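Local coordinates for protein 6-phospho-alpha-glucosidase (Merdibacter massiliensis, PDB 6VC6) that probably hydrolyses 6-phospho-alpha-glucosides to release glucose 6-phosphate, using bound NAD and a manganese ion as family 4 glycoside hydrolases do, at residues D125-I130 against R157-D162. Sequence-based numbering, arbitrary orientation.
Sequences DMIESI and RREFPD. With NAD (nicotinamide-adenine-dinucleotide), chain G.
Ile-130 lays its CG2 methyl over one face of the Phe-160 ring: the methyl carbon stands 3.8 Å from the ring centroid and 26° off its normal, which meets the definition of a CH-pi contact. Ile-130 CG2 is nearest to Phe-160 CZ, at 3.5 Å, and sits toward the rim of the ring. The opposite face carries CG of Glu-159, placing the ring between two aliphatic groups. That same CG lies 3.6 Å from CG2 of Ile-127, while Ile-127 CD1 reaches Glu-159 CB at 4.0 Å. A chi1 of -175° swings Glu-159 CG to the far side from its backbone nitrogen, and the bend at chi2 then turns the chain, so that its methylene groups face the isoleucine; its carboxylate is hydrogen-bonded by OE2 to His-131 and by OE1 to Tyr-399. No hydrogen bond links the two segments. They belong to helices 113-136 and 149-159 of the Rossmann-like NAD-binding domain, connected in sequence through strand 141-144, and Phe-160 is the first residue after helix 149-159 to leave helical geometry. An alanine in place of Ile-127 would remove CG1, CG2 and CD1, and would probably open a gap beside the Glu-159 methylenes and Tyr-399. Five residues before Ile-130, Asp-125 projects from another side of the helix toward the cofactor, where OD2 accepts a hydrogen bond from adenine N6A of NAD at 3.0 Å (N-H...O angle 154°).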
loop_
_atom_site.group_PDB
_atom_site.type_symbol
_atom_site.label_atom_id
_atom_site.label_comp_id
_atom_site.label_asym_id
_atom_site.label_seq_id
_atom_site.Cartn_x
_atom_site.Cartn_y
_atom_site.Cartn_z
ATOM N N ASP A 125 14.904 3.820 -4.169
ATOM C CA ASP A 125 14.266 5.011 -4.719
ATOM C C ASP A 125 13.519 5.818 -3.663
ATOM O O ASP A 125 13.429 7.046 -3.785
ATOM C CB ASP A 125 13.315 4.619 -5.851
ATOM C CG ASP A 125 14.043 4.328 -7.152
ATOM O OD1 ASP A 125 15.274 4.124 -7.115
ATOM O OD2 ASP A 125 13.381 4.302 -8.211
HETATM N N MSE A 126 12.961 5.173 -2.652
HETATM C CA MSE A 126 12.261 5.887 -1.601
HETATM C C MSE A 126 13.209 6.697 -0.737
HETATM O O MSE A 126 12.904 7.845 -0.451
HETATM C CB MSE A 126 11.441 4.968 -0.711
HETATM C CG MSE A 126 10.124 4.491 -1.305
HETATM SE SE MSE A 126 8.801 5.894 -1.600
HETATM C CE MSE A 126 8.604 6.560 0.210
ATOM N N ILE A 127 14.333 6.129 -0.323
ATOM C CA ILE A 127 15.313 6.837 0.494
ATOM C C ILE A 127 15.929 7.991 -0.289
ATOM O O ILE A 127 16.168 9.075 0.257
ATOM C CB ILE A 127 16.380 5.851 1.007
ATOM C CG1 ILE A 127 15.774 4.944 2.082
ATOM C CG2 ILE A 127 17.596 6.591 1.544
ATOM C CD1 ILE A 127 16.692 3.846 2.551
ATOM N N GLU A 128 16.177 7.784 -1.585
ATOM C CA GLU A 128 16.687 8.865 -2.421
ATOM C C GLU A 128 15.671 9.993 -2.546
ATOM O O GLU A 128 16.038 11.174 -2.554
ATOM C CB GLU A 128 17.062 8.322 -3.801
ATOM C CG GLU A 128 17.738 9.332 -4.714
ATOM C CD GLU A 128 17.788 8.868 -6.158
ATOM O OE1 GLU A 128 16.726 8.502 -6.705
ATOM O OE2 GLU A 128 18.890 8.866 -6.746
ATOM N N SER A 129 14.384 9.649 -2.636
ATOM C CA SER A 129 13.360 10.667 -2.842
ATOM C C SER A 129 13.107 11.473 -1.573
ATOM O O SER A 129 12.936 12.696 -1.634
ATOM C CB SER A 129 12.066 10.018 -3.331
ATOM O OG SER A 129 11.059 10.994 -3.531
ATOM N N ILE A 130 13.070 10.809 -0.415
ATOM C CA ILE A 130 12.817 11.519 0.835
ATOM C C ILE A 130 13.951 12.490 1.138
ATOM O O ILE A 130 13.720 13.602 1.629
ATOM C CB ILE A 130 12.602 10.521 1.989
ATOM C CG1 ILE A 130 11.457 9.558 1.662
ATOM C CG2 ILE A 130 12.335 11.266 3.295
ATOM C CD1 ILE A 130 10.107 9.983 2.194
ATOM N N ARG A 157 12.467 3.568 8.709
ATOM C CA ARG A 157 12.705 3.633 10.148
ATOM C C ARG A 157 14.191 3.764 10.451
ATOM O O ARG A 157 14.586 4.501 11.363
ATOM C CB ARG A 157 12.123 2.393 10.829
ATOM C CG ARG A 157 12.419 2.300 12.318
ATOM C CD ARG A 157 12.049 0.933 12.875
ATOM N NE ARG A 157 12.975 -0.112 12.443
ATOM C CZ ARG A 157 14.158 -0.341 13.005
ATOM N NH1 ARG A 157 14.568 0.404 14.023
ATOM N NH2 ARG A 157 14.934 -1.315 12.550
ATOM N N ARG A 158 15.033 3.063 9.689
ATOM C CA ARG A 158 16.472 3.127 9.914
ATOM C C ARG A 158 17.080 4.395 9.327
ATOM O O ARG A 158 17.953 5.013 9.947
ATOM C CB ARG A 158 17.153 1.895 9.317
ATOM C CG ARG A 158 16.625 0.566 9.830
ATOM C CD ARG A 158 17.581 -0.559 9.472
ATOM N NE ARG A 158 16.975 -1.878 9.627
ATOM C CZ ARG A 158 17.602 -3.019 9.360
ATOM N NH1 ARG A 158 18.854 -3.002 8.921
ATOM N NH2 ARG A 158 16.977 -4.178 9.527
ATOM N N GLU A 159 16.635 4.797 8.134
ATOM C CA GLU A 159 17.255 5.934 7.459
ATOM C C GLU A 159 16.884 7.251 8.130
ATOM O O GLU A 159 17.714 8.164 8.216
ATOM C CB GLU A 159 16.855 5.953 5.986
ATOM C CG GLU A 159 17.556 7.026 5.167
ATOM C CD GLU A 159 19.018 6.712 4.921
ATOM O OE1 GLU A 159 19.355 5.519 4.773
ATOM O OE2 GLU A 159 19.830 7.660 4.873
ATOM N N PHE A 160 15.649 7.373 8.608
ATOM C CA PHE A 160 15.150 8.606 9.219
ATOM C C PHE A 160 14.594 8.292 10.602
ATOM O O PHE A 160 13.376 8.309 10.819
ATOM C CB PHE A 160 14.093 9.261 8.331
ATOM C CG PHE A 160 14.534 9.448 6.907
ATOM C CD1 PHE A 160 15.327 10.526 6.549
ATOM C CD2 PHE A 160 14.160 8.543 5.926
ATOM C CE1 PHE A 160 15.736 10.700 5.240
ATOM C CE2 PHE A 160 14.565 8.712 4.615
ATOM C CZ PHE A 160 15.357 9.791 4.272
ATOM N N PRO A 161 15.469 8.009 11.572
ATOM C CA PRO A 161 14.973 7.630 12.904
ATOM C C PRO A 161 14.353 8.784 13.670
ATOM O O PRO A 161 13.505 8.546 14.540
ATOM C CB PRO A 161 16.230 7.098 13.603
ATOM C CG PRO A 161 17.351 7.832 12.948
ATOM C CD PRO A 161 16.941 8.026 11.511
ATOM N N ASP A 162 14.741 10.024 13.377
ATOM C CA ASP A 162 14.231 11.188 14.087
ATOM C C ASP A 162 13.168 11.947 13.303
ATOM O O ASP A 162 12.652 12.953 13.801
ATOM C CB ASP A 162 15.383 12.133 14.444
ATOM C CG ASP A 162 16.497 11.433 15.199
ATOM O OD1 ASP A 162 17.657 11.491 14.740
ATOM O OD2 ASP A 162 16.211 10.822 16.251
HETATM P PA NAD G . 2.275 3.025 -12.075
HETATM O O1A NAD G . 1.029 3.248 -12.898
HETATM O O2A NAD G . 3.497 2.406 -12.709
HETATM O O5B NAD G . 2.710 4.428 -11.420
HETATM C C5B NAD G . 4.013 4.597 -10.872
HETATM C C4B NAD G . 4.526 5.988 -11.204
HETATM O O4B NAD G . 5.600 6.333 -10.327
HETATM C C3B NAD G . 5.064 6.033 -12.625
HETATM O O3B NAD G . 4.473 7.130 -13.325
HETATM C C2B NAD G . 6.552 6.269 -12.479
HETATM O O2B NAD G . 7.023 7.167 -13.486
HETATM C C1B NAD G . 6.672 6.882 -11.095
HETATM N N9A NAD G . 7.988 6.594 -10.474
HETATM C C8A NAD G . 8.654 5.424 -10.491
HETATM N N7A NAD G . 9.836 5.528 -9.828
HETATM C C5A NAD G . 9.937 6.793 -9.378
HETATM C C6A NAD G . 10.925 7.583 -8.605
HETATM N N6A NAD G . 12.079 7.025 -8.164
HETATM N N1A NAD G . 10.637 8.879 -8.354
HETATM C C2A NAD G . 9.495 9.449 -8.784
HETATM N N3A NAD G . 8.558 8.794 -9.489
HETATM C C4A NAD G . 8.719 7.490 -9.813
HETATM O O3 NAD G . 1.899 2.167 -10.766
HETATM P PN NAD G . 0.409 2.109 -10.165
HETATM O O1N NAD G . -0.203 0.779 -10.537
HETATM O O2N NAD G . -0.315 3.399 -10.471
HETATM O O5D NAD G . 0.752 2.081 -8.595
HETATM C C5D NAD G . 1.098 3.285 -7.915
HETATM C C4D NAD G . 1.684 2.918 -6.560
HETATM O O4D NAD G . 0.662 2.946 -5.561
HETATM C C3D NAD G . 2.245 1.504 -6.587
HETATM O O3D NAD G . 3.542 1.506 -5.987
HETATM C C2D NAD G . 1.310 0.704 -5.709
HETATM O O2D NAD G . 2.009 -0.326 -5.010
HETATM C C1D NAD G . 0.791 1.770 -4.762
HETATM N N1N NAD G . -0.465 1.389 -4.122
HETATM C C2N NAD G . -0.432 1.184 -2.805
HETATM C C3N NAD G . -1.570 0.821 -2.107
HETATM C C7N NAD G . -1.474 0.600 -0.628
HETATM O O7N NAD G . -2.393 0.055 -0.041
HETATM N N7N NAD G . -0.370 0.999 0.004
HETATM C C4N NAD G . -2.769 0.681 -2.794
HETATM C C5N NAD G . -2.780 0.896 -4.168
HETATM C C6N NAD G . -1.603 1.260 -4.817
#